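Local structure of putative oxidoreductase FAD-binding subunit (Sulfolobus tokodaii, 4ZOH) at residues 106-111 with 161-165; 124-130 with 141-146. The protein binds flavin-adenine dinucleotide and probably serves as the electron-transferring FAD subunit of a molybdenum-containing oxidoreductase of the CO dehydrogenase and xanthine oxidase type. All blocks are in the same frame, centred on the assembly; numbering follows the deposited sequence.

Contact 1: 106-111 with 161-165; sequences IGGSIS and VTEIQ. With FAD (flavin-adenine dinucleotide), chain H.
I106 and I110, one helical turn apart, both reach tip to tip toward I164, whose CG1 receives I106 CD1 at 3.9 Å and I110 CD1 at 3.7 Å. I164 CD1 also touches both, meeting I106 CG1 and I110 CD1. In I106 the CG1 branch lies opposite the backbone N (chi1 -177°), which carries its CD1 out over I164, while CG2 stays close to I164 CD1. A valine here would lack this terminal methyl and would probably leave a gap beside I164 CG1, where only I110 CD1 of this helix would still pack.

The other end of the contact belongs to V161. Its CG1 faces I110 CD1 and the CA of G107, and its CG2 lies 3.4 Å from S111 OG. That hydroxyl donates to G107 O at 2.7 Å, and the carbonyl also accepts from S111 N, the two donors arriving from opposite faces of its plane; G107 O is thus gripped twice, and the OG bond holds the S111 hydroxyl in place beside the adenine. No hydrogen bond joins helix to strand directly, and the segment axes pass 8.6 Å apart at 104°, so the junction is apolar packing of a helix across a strand.

FAD lies against both segments. Its N6A donates to V161 O almost straight (3.0 Å, 170°), and V161 N returns a weak, bent bond to N1A. A side chain at G108 would collide with FAD O3P, and one at G107 would be crowded by N6A; both glycines therefore let the dinucleotide lie close against the helix. Backbone reading of adenine by V161 near the start of the strand, beside a glycine-containing helix, forms part of the adenine and pyrophosphate region of the FAD site in this molybdopterin dehydrogenase-type flavin domain.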
ATOM      1  N   ILE B 106      43.684  -1.590   4.053  1.00 26.33           N
ATOM      2  CA  ILE B 106      44.881  -1.493   4.974  1.00 26.43           C
ATOM      3  C   ILE B 106      45.140  -0.030   5.374  1.00 24.91           C
ATOM      4  O   ILE B 106      45.333   0.224   6.553  1.00 25.41           O
ATOM      5  CB  ILE B 106      46.186  -2.149   4.404  1.00 24.96           C
ATOM      6  CG1 ILE B 106      47.345  -2.083   5.445  1.00 25.88           C
ATOM      7  CG2 ILE B 106      46.539  -1.537   3.060  1.00 21.75           C
ATOM      8  CD1 ILE B 106      48.446  -3.081   5.176  1.00 27.35           C
ATOM      9  N   GLY B 107      45.059   0.914   4.432  1.00 27.35           N
ATOM     10  CA  GLY B 107      45.198   2.367   4.773  1.00 26.89           C
ATOM     11  C   GLY B 107      44.182   2.841   5.807  1.00 28.04           C
ATOM     12  O   GLY B 107      44.516   3.577   6.746  1.00 31.80           O
ATOM     13  N   GLY B 108      42.927   2.395   5.678  1.00 28.26           N
ATOM     14  CA  GLY B 108      41.888   2.869   6.622  1.00 24.70           C
ATOM     15  C   GLY B 108      42.014   2.150   7.960  1.00 24.36           C
ATOM     16  O   GLY B 108      41.680   2.709   8.966  1.00 24.92           O
ATOM     17  N   SER B 109      42.446   0.883   7.975  1.00 24.89           N
ATOM     18  CA  SER B 109      42.566   0.153   9.262  1.00 26.60           C
ATOM     19  C   SER B 109      43.649   0.834  10.145  1.00 28.91           C
ATOM     20  O   SER B 109      43.422   1.122  11.360  1.00 30.36           O
ATOM     21  CB  SER B 109      42.908  -1.307   8.961  1.00 26.89           C
ATOM     22  OG  SER B 109      43.129  -2.005  10.139  1.00 28.47           O
ATOM     23  N   ILE B 110      44.787   1.149   9.519  1.00 27.64           N
ATOM     24  CA  ILE B 110      45.892   1.739  10.252  1.00 30.95           C
ATOM     25  C   ILE B 110      45.687   3.223  10.499  1.00 36.10           C
ATOM     26  O   ILE B 110      46.251   3.740  11.462  1.00 36.94           O
ATOM     27  CB  ILE B 110      47.288   1.447   9.642  1.00 28.72           C
ATOM     28  CG1 ILE B 110      47.567   2.220   8.360  1.00 29.75           C
ATOM     29  CG2 ILE B 110      47.551  -0.063   9.447  1.00 26.21           C
ATOM     30  CD1 ILE B 110      49.034   2.054   7.945  1.00 29.68           C
ATOM     31  N   SER B 111      44.902   3.922   9.654  1.00 35.41           N
ATOM     32  CA  SER B 111      44.591   5.330   9.974  1.00 33.18           C
ATOM     33  C   SER B 111      43.569   5.407  11.104  1.00 34.10           C
ATOM     34  O   SER B 111      43.540   6.348  11.867  1.00 36.56           O
ATOM     35  CB  SER B 111      44.152   6.113   8.766  1.00 29.89           C
ATOM     36  OG  SER B 111      45.114   5.992   7.721  1.00 30.63           O
ATOM     37  N   VAL B 161      47.840   8.412   4.302  1.00 36.43           N
ATOM     38  CA  VAL B 161      48.537   7.176   3.984  1.00 30.76           C
ATOM     39  C   VAL B 161      48.356   6.757   2.529  1.00 34.72           C
ATOM     40  O   VAL B 161      47.221   6.580   2.033  1.00 36.43           O
ATOM     41  CB  VAL B 161      48.073   6.058   4.929  1.00 31.23           C
ATOM     42  CG1 VAL B 161      48.818   4.740   4.650  1.00 28.12           C
ATOM     43  CG2 VAL B 161      48.234   6.524   6.369  1.00 26.97           C
ATOM     44  N   THR B 162      49.456   6.538   1.824  1.00 32.97           N
ATOM     45  CA  THR B 162      49.320   6.087   0.465  1.00 29.10           C
ATOM     46  C   THR B 162      49.862   4.683   0.256  1.00 32.54           C
ATOM     47  O   THR B 162      49.492   4.007  -0.770  1.00 29.12           O
ATOM     48  CB  THR B 162      50.004   7.053  -0.536  1.00 34.44           C
ATOM     49  OG1 THR B 162      51.341   7.355  -0.093  1.00 40.90           O
ATOM     50  CG2 THR B 162      49.220   8.333  -0.644  1.00 32.18           C
ATOM     51  N   GLU B 163      50.713   4.237   1.199  1.00 29.28           N
ATOM     52  CA  GLU B 163      51.470   2.966   1.024  1.00 33.66           C
ATOM     53  C   GLU B 163      51.954   2.376   2.313  1.00 34.36           C
ATOM     54  O   GLU B 163      52.348   3.092   3.230  1.00 39.36           O
ATOM     55  CB  GLU B 163      52.644   3.135   0.077  1.00 30.89           C
ATOM     56  CG  GLU B 163      53.330   1.861  -0.368  1.00 33.37           C
ATOM     57  CD  GLU B 163      54.474   2.197  -1.321  1.00 37.36           C
ATOM     58  OE1 GLU B 163      55.475   2.777  -0.866  1.00 40.52           O
ATOM     59  OE2 GLU B 163      54.379   1.909  -2.527  1.00 36.91           O
ATOM     60  N   ILE B 164      51.870   1.059   2.378  1.00 34.92           N
ATOM     61  CA  ILE B 164      52.450   0.306   3.467  1.00 36.18           C
ATOM     62  C   ILE B 164      53.552  -0.523   2.839  1.00 35.41           C
ATOM     63  O   ILE B 164      53.339  -1.145   1.734  1.00 32.41           O
ATOM     64  CB  ILE B 164      51.416  -0.597   4.224  1.00 33.70           C
ATOM     65  CG1 ILE B 164      50.401   0.235   5.034  1.00 32.09           C
ATOM     66  CG2 ILE B 164      52.134  -1.441   5.286  1.00 33.59           C
ATOM     67  CD1 ILE B 164      49.434   1.096   4.223  1.00 41.20           C
ATOM     68  N   GLN B 165      54.726  -0.477   3.505  1.00 34.52           N
ATOM     69  CA  GLN B 165      55.940  -1.310   3.131  1.00 32.80           C
ATOM     70  C   GLN B 165      56.348  -2.314   4.205  1.00 32.10           C
ATOM     71  O   GLN B 165      56.378  -2.013   5.419  1.00 33.95           O
ATOM     72  CB  GLN B 165      57.126  -0.391   2.907  1.00 34.56           C
ATOM     73  CG  GLN B 165      57.050   0.471   1.648  1.00 39.57           C
ATOM     74  CD  GLN B 165      57.962   1.663   1.808  1.00 40.00           C
ATOM     75  OE1 GLN B 165      58.991   1.555   2.487  1.00 38.52           O
ATOM     76  NE2 GLN B 165      57.581   2.812   1.242  1.00 36.22           N
TER
HETATM   77  PA  FAD H 301      37.353   3.913   6.581  1.00 31.37           P
HETATM   78  O1A FAD H 301      36.239   3.501   7.484  1.00 26.30           O
HETATM   79  O2A FAD H 301      37.098   4.446   5.237  1.00 28.95           O
HETATM   80  O5B FAD H 301      38.233   4.988   7.297  1.00 27.05           O
HETATM   81  C5B FAD H 301      38.632   4.792   8.688  1.00 27.92           C
HETATM   82  C4B FAD H 301      39.511   6.075   9.170  1.00 28.75           C
HETATM   83  O4B FAD H 301      40.703   6.307   8.317  1.00 32.61           O
HETATM   84  C3B FAD H 301      38.666   7.328   8.972  1.00 30.48           C
HETATM   85  O3B FAD H 301      38.907   8.213  10.039  1.00 30.11           O
HETATM   86  C2B FAD H 301      39.105   7.905   7.606  1.00 35.21           C
HETATM   87  O2B FAD H 301      38.906   9.317   7.469  1.00 36.33           O
HETATM   88  C1B FAD H 301      40.569   7.629   7.613  1.00 33.00           C
HETATM   89  N9A FAD H 301      41.249   7.145   6.417  1.00 27.97           N
HETATM   90  C8A FAD H 301      40.884   6.176   5.581  1.00 28.84           C
HETATM   91  N7A FAD H 301      41.860   5.992   4.661  1.00 28.13           N
HETATM   92  C5A FAD H 301      42.855   6.866   4.947  1.00 30.32           C
HETATM   93  C6A FAD H 301      44.118   7.137   4.378  1.00 30.96           C
HETATM   94  N6A FAD H 301      44.498   6.411   3.330  1.00 28.51           N
HETATM   95  N1A FAD H 301      44.891   8.107   4.900  1.00 31.36           N
HETATM   96  C2A FAD H 301      44.526   8.794   6.014  1.00 30.10           C
HETATM   97  N3A FAD H 301      43.332   8.562   6.569  1.00 29.98           N
HETATM   98  C4A FAD H 301      42.476   7.602   6.064  1.00 29.02           C
HETATM   99  N1  FAD H 301      38.976  -4.716  11.817  1.00 28.74           N
HETATM  100  C2  FAD H 301      39.905  -5.600  12.358  1.00 26.55           C
HETATM  101  O2  FAD H 301      41.073  -5.275  12.407  1.00 23.97           O
HETATM  102  N3  FAD H 301      39.522  -6.822  12.825  1.00 25.74           N
HETATM  103  C4  FAD H 301      38.221  -7.198  12.797  1.00 26.38           C
HETATM  104  O4  FAD H 301      37.937  -8.334  13.189  1.00 24.00           O
HETATM  105  C4X FAD H 301      37.260  -6.300  12.282  1.00 25.51           C
HETATM  106  N5  FAD H 301      35.937  -6.682  12.245  1.00 25.20           N
HETATM  107  C5X FAD H 301      34.976  -5.754  11.744  1.00 26.56           C
HETATM  108  C6  FAD H 301      33.637  -6.128  11.771  1.00 24.09           C
HETATM  109  C7  FAD H 301      32.662  -5.258  11.257  1.00 24.87           C
HETATM  110  C7M FAD H 301      31.197  -5.745  11.316  1.00 21.19           C
HETATM  111  C8  FAD H 301      33.040  -3.998  10.750  1.00 26.15           C
HETATM  112  C8M FAD H 301      32.017  -2.968  10.197  1.00 23.48           C
HETATM  113  C9  FAD H 301      34.389  -3.599  10.769  1.00 26.33           C
HETATM  114  C9A FAD H 301      35.356  -4.487  11.246  1.00 26.77           C
HETATM  115  N10 FAD H 301      36.723  -4.135  11.282  1.00 27.75           N
HETATM  116  C10 FAD H 301      37.646  -5.065  11.796  1.00 26.29           C
HETATM  117  C1' FAD H 301      37.208  -2.844  10.805  1.00 27.23           C
HETATM  118  C2' FAD H 301      37.522  -2.890   9.298  1.00 25.50           C
HETATM  119  O2' FAD H 301      38.741  -3.642   9.122  1.00 30.16           O
HETATM  120  C3' FAD H 301      37.622  -1.474   8.663  1.00 25.92           C
HETATM  121  O3' FAD H 301      37.571  -1.691   7.251  1.00 24.54           O
HETATM  122  C4' FAD H 301      38.909  -0.742   9.004  1.00 28.72           C
HETATM  123  O4' FAD H 301      39.047  -0.717  10.425  1.00 26.39           O
HETATM  124  C5' FAD H 301      38.922   0.703   8.458  1.00 25.16           C
HETATM  125  O5' FAD H 301      39.321   0.591   7.067  1.00 27.31           O
HETATM  126  P   FAD H 301      38.433   1.245   5.941  1.00 30.70           P
HETATM  127  O1P FAD H 301      39.210   1.208   4.666  1.00 29.68           O
HETATM  128  O2P FAD H 301      37.083   0.637   5.925  1.00 26.72           O
HETATM  129  O3P FAD H 301      38.432   2.724   6.496  1.00 28.30           O

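Contact 2: 124-130 with 141-146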
ATOM      1  N   ILE B 124      53.667  -4.635  13.372  1.00 36.98           N
ATOM      2  CA  ILE B 124      54.732  -4.306  14.330  1.00 40.32           C
ATOM      3  C   ILE B 124      55.825  -5.363  14.275  1.00 37.62           C
ATOM      4  O   ILE B 124      56.996  -5.036  14.381  1.00 41.25           O
ATOM      5  CB  ILE B 124      54.210  -4.008  15.763  1.00 35.29           C
ATOM      6  CG1 ILE B 124      55.273  -3.269  16.603  1.00 38.91           C
ATOM      7  CG2 ILE B 124      53.735  -5.245  16.459  1.00 32.65           C
ATOM      8  CD1 ILE B 124      55.135  -1.765  16.578  1.00 35.46           C
ATOM      9  N   ALA B 125      55.402  -6.610  14.048  1.00 39.83           N
ATOM     10  CA  ALA B 125      56.285  -7.775  13.966  1.00 37.11           C
ATOM     11  C   ALA B 125      57.139  -7.714  12.725  1.00 41.02           C
ATOM     12  O   ALA B 125      58.295  -8.146  12.723  1.00 40.64           O
ATOM     13  CB  ALA B 125      55.481  -9.045  13.965  1.00 33.75           C
ATOM     14  N   MET B 126      56.548  -7.183  11.661  1.00 36.93           N
ATOM     15  CA  MET B 126      57.203  -7.059  10.395  1.00 32.29           C
ATOM     16  C   MET B 126      58.139  -5.821  10.275  1.00 31.29           C
ATOM     17  O   MET B 126      58.839  -5.694   9.276  1.00 34.22           O
ATOM     18  CB  MET B 126      56.124  -7.069   9.325  1.00 30.44           C
ATOM     19  CG  MET B 126      55.482  -8.427   9.167  1.00 34.02           C
ATOM     20  SD  MET B 126      54.075  -8.440   8.040  1.00 34.25           S
ATOM     21  CE  MET B 126      54.810  -9.012   6.464  1.00 27.54           C
ATOM     22  N   ASP B 127      58.165  -4.925  11.266  1.00 29.17           N
ATOM     23  CA  ASP B 127      58.846  -3.598  11.074  1.00 37.45           C
ATOM     24  C   ASP B 127      58.351  -2.904   9.794  1.00 41.12           C
ATOM     25  O   ASP B 127      59.132  -2.305   9.022  1.00 37.28           O
ATOM     26  CB  ASP B 127      60.411  -3.618  11.102  1.00 35.35           C
ATOM     27  CG  ASP B 127      61.004  -4.481  12.227  1.00 38.24           C
ATOM     28  OD1 ASP B 127      60.610  -4.308  13.402  1.00 35.52           O
ATOM     29  OD2 ASP B 127      61.846  -5.365  11.910  1.00 39.66           O
ATOM     30  N   ALA B 128      57.032  -3.001   9.577  1.00 42.64           N
ATOM     31  CA  ALA B 128      56.359  -2.295   8.500  1.00 36.08           C
ATOM     32  C   ALA B 128      56.677  -0.801   8.520  1.00 37.27           C
ATOM     33  O   ALA B 128      56.937  -0.219   9.618  1.00 34.88           O
ATOM     34  CB  ALA B 128      54.860  -2.488   8.625  1.00 37.05           C
ATOM     35  N   LYS B 129      56.628  -0.180   7.322  1.00 32.87           N
ATOM     36  CA  LYS B 129      56.657   1.297   7.227  1.00 40.50           C
ATOM     37  C   LYS B 129      55.461   1.881   6.446  1.00 37.98           C
ATOM     38  O   LYS B 129      54.968   1.265   5.493  1.00 37.82           O
ATOM     39  CB  LYS B 129      57.938   1.768   6.513  1.00 40.92           C
ATOM     40  CG  LYS B 129      59.252   1.438   7.206  1.00 49.07           C
ATOM     41  CD  LYS B 129      60.442   1.986   6.384  1.00 47.59           C
ATOM     42  CE  LYS B 129      61.796   1.527   6.927  1.00 49.54           C
ATOM     43  NZ  LYS B 129      61.865   1.682   8.410  1.00 52.02           N
ATOM     44  N   VAL B 130      55.129   3.129   6.791  1.00 38.81           N
ATOM     45  CA  VAL B 130      53.946   3.858   6.338  1.00 36.84           C
ATOM     46  C   VAL B 130      54.414   5.059   5.514  1.00 43.97           C
ATOM     47  O   VAL B 130      55.080   5.952   6.043  1.00 40.72           O
ATOM     48  CB  VAL B 130      53.066   4.330   7.515  1.00 34.42           C
ATOM     49  CG1 VAL B 130      51.739   4.931   7.013  1.00 34.69           C
ATOM     50  CG2 VAL B 130      52.800   3.192   8.525  1.00 31.49           C
ATOM     51  N   VAL B 141      57.643   6.696   7.624  1.00 47.01           N
ATOM     52  CA  VAL B 141      57.889   6.534   9.055  1.00 41.35           C
ATOM     53  C   VAL B 141      57.769   5.045   9.387  1.00 41.23           C
ATOM     54  O   VAL B 141      57.247   4.263   8.593  1.00 42.28           O
ATOM     55  CB  VAL B 141      56.960   7.401   9.933  1.00 40.23           C
ATOM     56  CG1 VAL B 141      57.197   8.892   9.695  1.00 37.73           C
ATOM     57  CG2 VAL B 141      55.504   7.027   9.700  1.00 40.97           C
ATOM     58  N   ASN B 142      58.258   4.664  10.559  1.00 45.48           N
ATOM     59  CA  ASN B 142      58.190   3.285  11.051  1.00 42.90           C
ATOM     60  C   ASN B 142      56.822   3.062  11.635  1.00 40.42           C
ATOM     61  O   ASN B 142      56.300   3.975  12.334  1.00 38.46           O
ATOM     62  CB  ASN B 142      59.230   3.062  12.165  1.00 44.25           C
ATOM     63  CG  ASN B 142      60.635   2.983  11.623  1.00 45.53           C
ATOM     64  OD1 ASN B 142      60.922   2.214  10.696  1.00 46.18           O
ATOM     65  ND2 ASN B 142      61.513   3.805  12.172  1.00 49.11           N
ATOM     66  N   PHE B 143      56.259   1.863  11.386  1.00 37.40           N
ATOM     67  CA  PHE B 143      54.906   1.583  11.905  1.00 41.70           C
ATOM     68  C   PHE B 143      54.869   1.953  13.384  1.00 42.83           C
ATOM     69  O   PHE B 143      53.867   2.557  13.835  1.00 42.73           O
ATOM     70  CB  PHE B 143      54.353   0.144  11.645  1.00 41.18           C
ATOM     71  CG  PHE B 143      52.965  -0.058  12.207  1.00 42.93           C
ATOM     72  CD1 PHE B 143      51.840   0.475  11.544  1.00 41.00           C
ATOM     73  CD2 PHE B 143      52.774  -0.695  13.434  1.00 41.47           C
ATOM     74  CE1 PHE B 143      50.567   0.357  12.098  1.00 40.81           C
ATOM     75  CE2 PHE B 143      51.513  -0.840  13.991  1.00 43.51           C
ATOM     76  CZ  PHE B 143      50.401  -0.308  13.319  1.00 43.58           C
ATOM     77  N   LYS B 144      55.965   1.672  14.117  1.00 39.50           N
ATOM     78  CA  LYS B 144      55.952   1.876  15.567  1.00 44.67           C
ATOM     79  C   LYS B 144      55.704   3.310  15.974  1.00 42.61           C
ATOM     80  O   LYS B 144      55.002   3.566  16.966  1.00 41.45           O
ATOM     81  CB  LYS B 144      57.210   1.354  16.288  1.00 45.22           C
ATOM     82  CG  LYS B 144      57.039   1.487  17.802  1.00 37.96           C
ATOM     83  CD  LYS B 144      58.351   1.360  18.550  1.00 43.14           C
ATOM     84  CE  LYS B 144      58.084   1.192  20.022  1.00 39.73           C
ATOM     85  NZ  LYS B 144      59.305   0.583  20.612  1.00 54.55           N
ATOM     86  N   SER B 145      56.274   4.234  15.212  1.00 41.96           N
ATOM     87  CA  SER B 145      56.135   5.654  15.497  1.00 45.98           C
ATOM     88  C   SER B 145      54.827   6.214  14.965  1.00 43.52           C
ATOM     89  O   SER B 145      54.334   7.214  15.495  1.00 41.31           O
ATOM     90  CB  SER B 145      57.297   6.437  14.870  1.00 48.42           C
ATOM     91  OG  SER B 145      58.538   5.794  15.140  1.00 57.70           O
ATOM     92  N   PHE B 146      54.292   5.592  13.906  1.00 41.34           N
ATOM     93  CA  PHE B 146      53.040   6.039  13.296  1.00 41.50           C
ATOM     94  C   PHE B 146      51.866   5.861  14.276  1.00 43.58           C
ATOM     95  O   PHE B 146      50.982   6.736  14.407  1.00 43.76           O
ATOM     96  CB  PHE B 146      52.818   5.312  11.985  1.00 43.15           C
ATOM     97  CG  PHE B 146      51.524   5.642  11.315  1.00 43.50           C
ATOM     98  CD1 PHE B 146      51.378   6.831  10.591  1.00 41.87           C
ATOM     99  CD2 PHE B 146      50.449   4.744  11.368  1.00 43.46           C
ATOM    100  CE1 PHE B 146      50.172   7.145   9.959  1.00 40.58           C
ATOM    101  CE2 PHE B 146      49.247   5.056  10.747  1.00 39.72           C
ATOM    102  CZ  PHE B 146      49.115   6.244  10.027  1.00 35.67           C
TER
HETATM  103  O   HOH W   1      59.310  -0.143  11.307  1.00 48.16           O
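V130 and V141 form an antiparallel hydrogen-bonded pair, with V130 N to V141 O at 3.0 Å and V141 N to V130 O at 3.1 Å, next to the non-hydrogen-bonded pair of K129 and N142; F143 N then bonds to A128 O at 2.8 Å where strand gives way to helix.

On the face carrying V130 and V141, the V130 methyls divide their work. CG1, opposite the backbone N (chi1 -173°), stands over the centre of the F146 ring at 4.0 Å, only 13° off the ring normal, a CH-pi contact. CG2 lies over the same ring nearer its CG and also meets the edge of F143 at CD1. The F143 ring is bordered at CD2 by I124 CD1, while its CB packs on A128 CB. I124 CD1 continues onto K144 CB, the two side chains crossing obliquely at 3.8 Å.

Toward solvent, K129 and N142 lie alongside and point the same way, with the lysine bent at its last torsion. A water donates to both A128 O and N142 OD1, so A128 O accepts from F143 N and from this water. D127, closing the preceding helix in a Schellman motif, forms salt bridges with R206 and R218.

The chemistry is thus split: aromatic and aliphatic packing holds the buried face, whereas water and polar side chains serve the solvent-facing side.

How the contacts relate
From the N terminus, the chain runs through helix 106-112 and on, through a short connection, into helix 119-125, turns at D127 and enters the hairpin of strands 129-134 and 137-142. Contact 2 closes this short loop when the second hairpin strand pairs with the first and runs on into helix 143-146. Only later does strand 160-167 come back across helix 106-112 and close contact 1, so the smaller loop sits wholly within the larger. Strands 160-167 and 129-134 are neighbours in one antiparallel sheet: Q165 O lies 2.7 Å from K129 N, a probable hydrogen bond, and V161 packs on V130. I110 O packs on F146 CE2, joining helix 106-112 to helix 143-146.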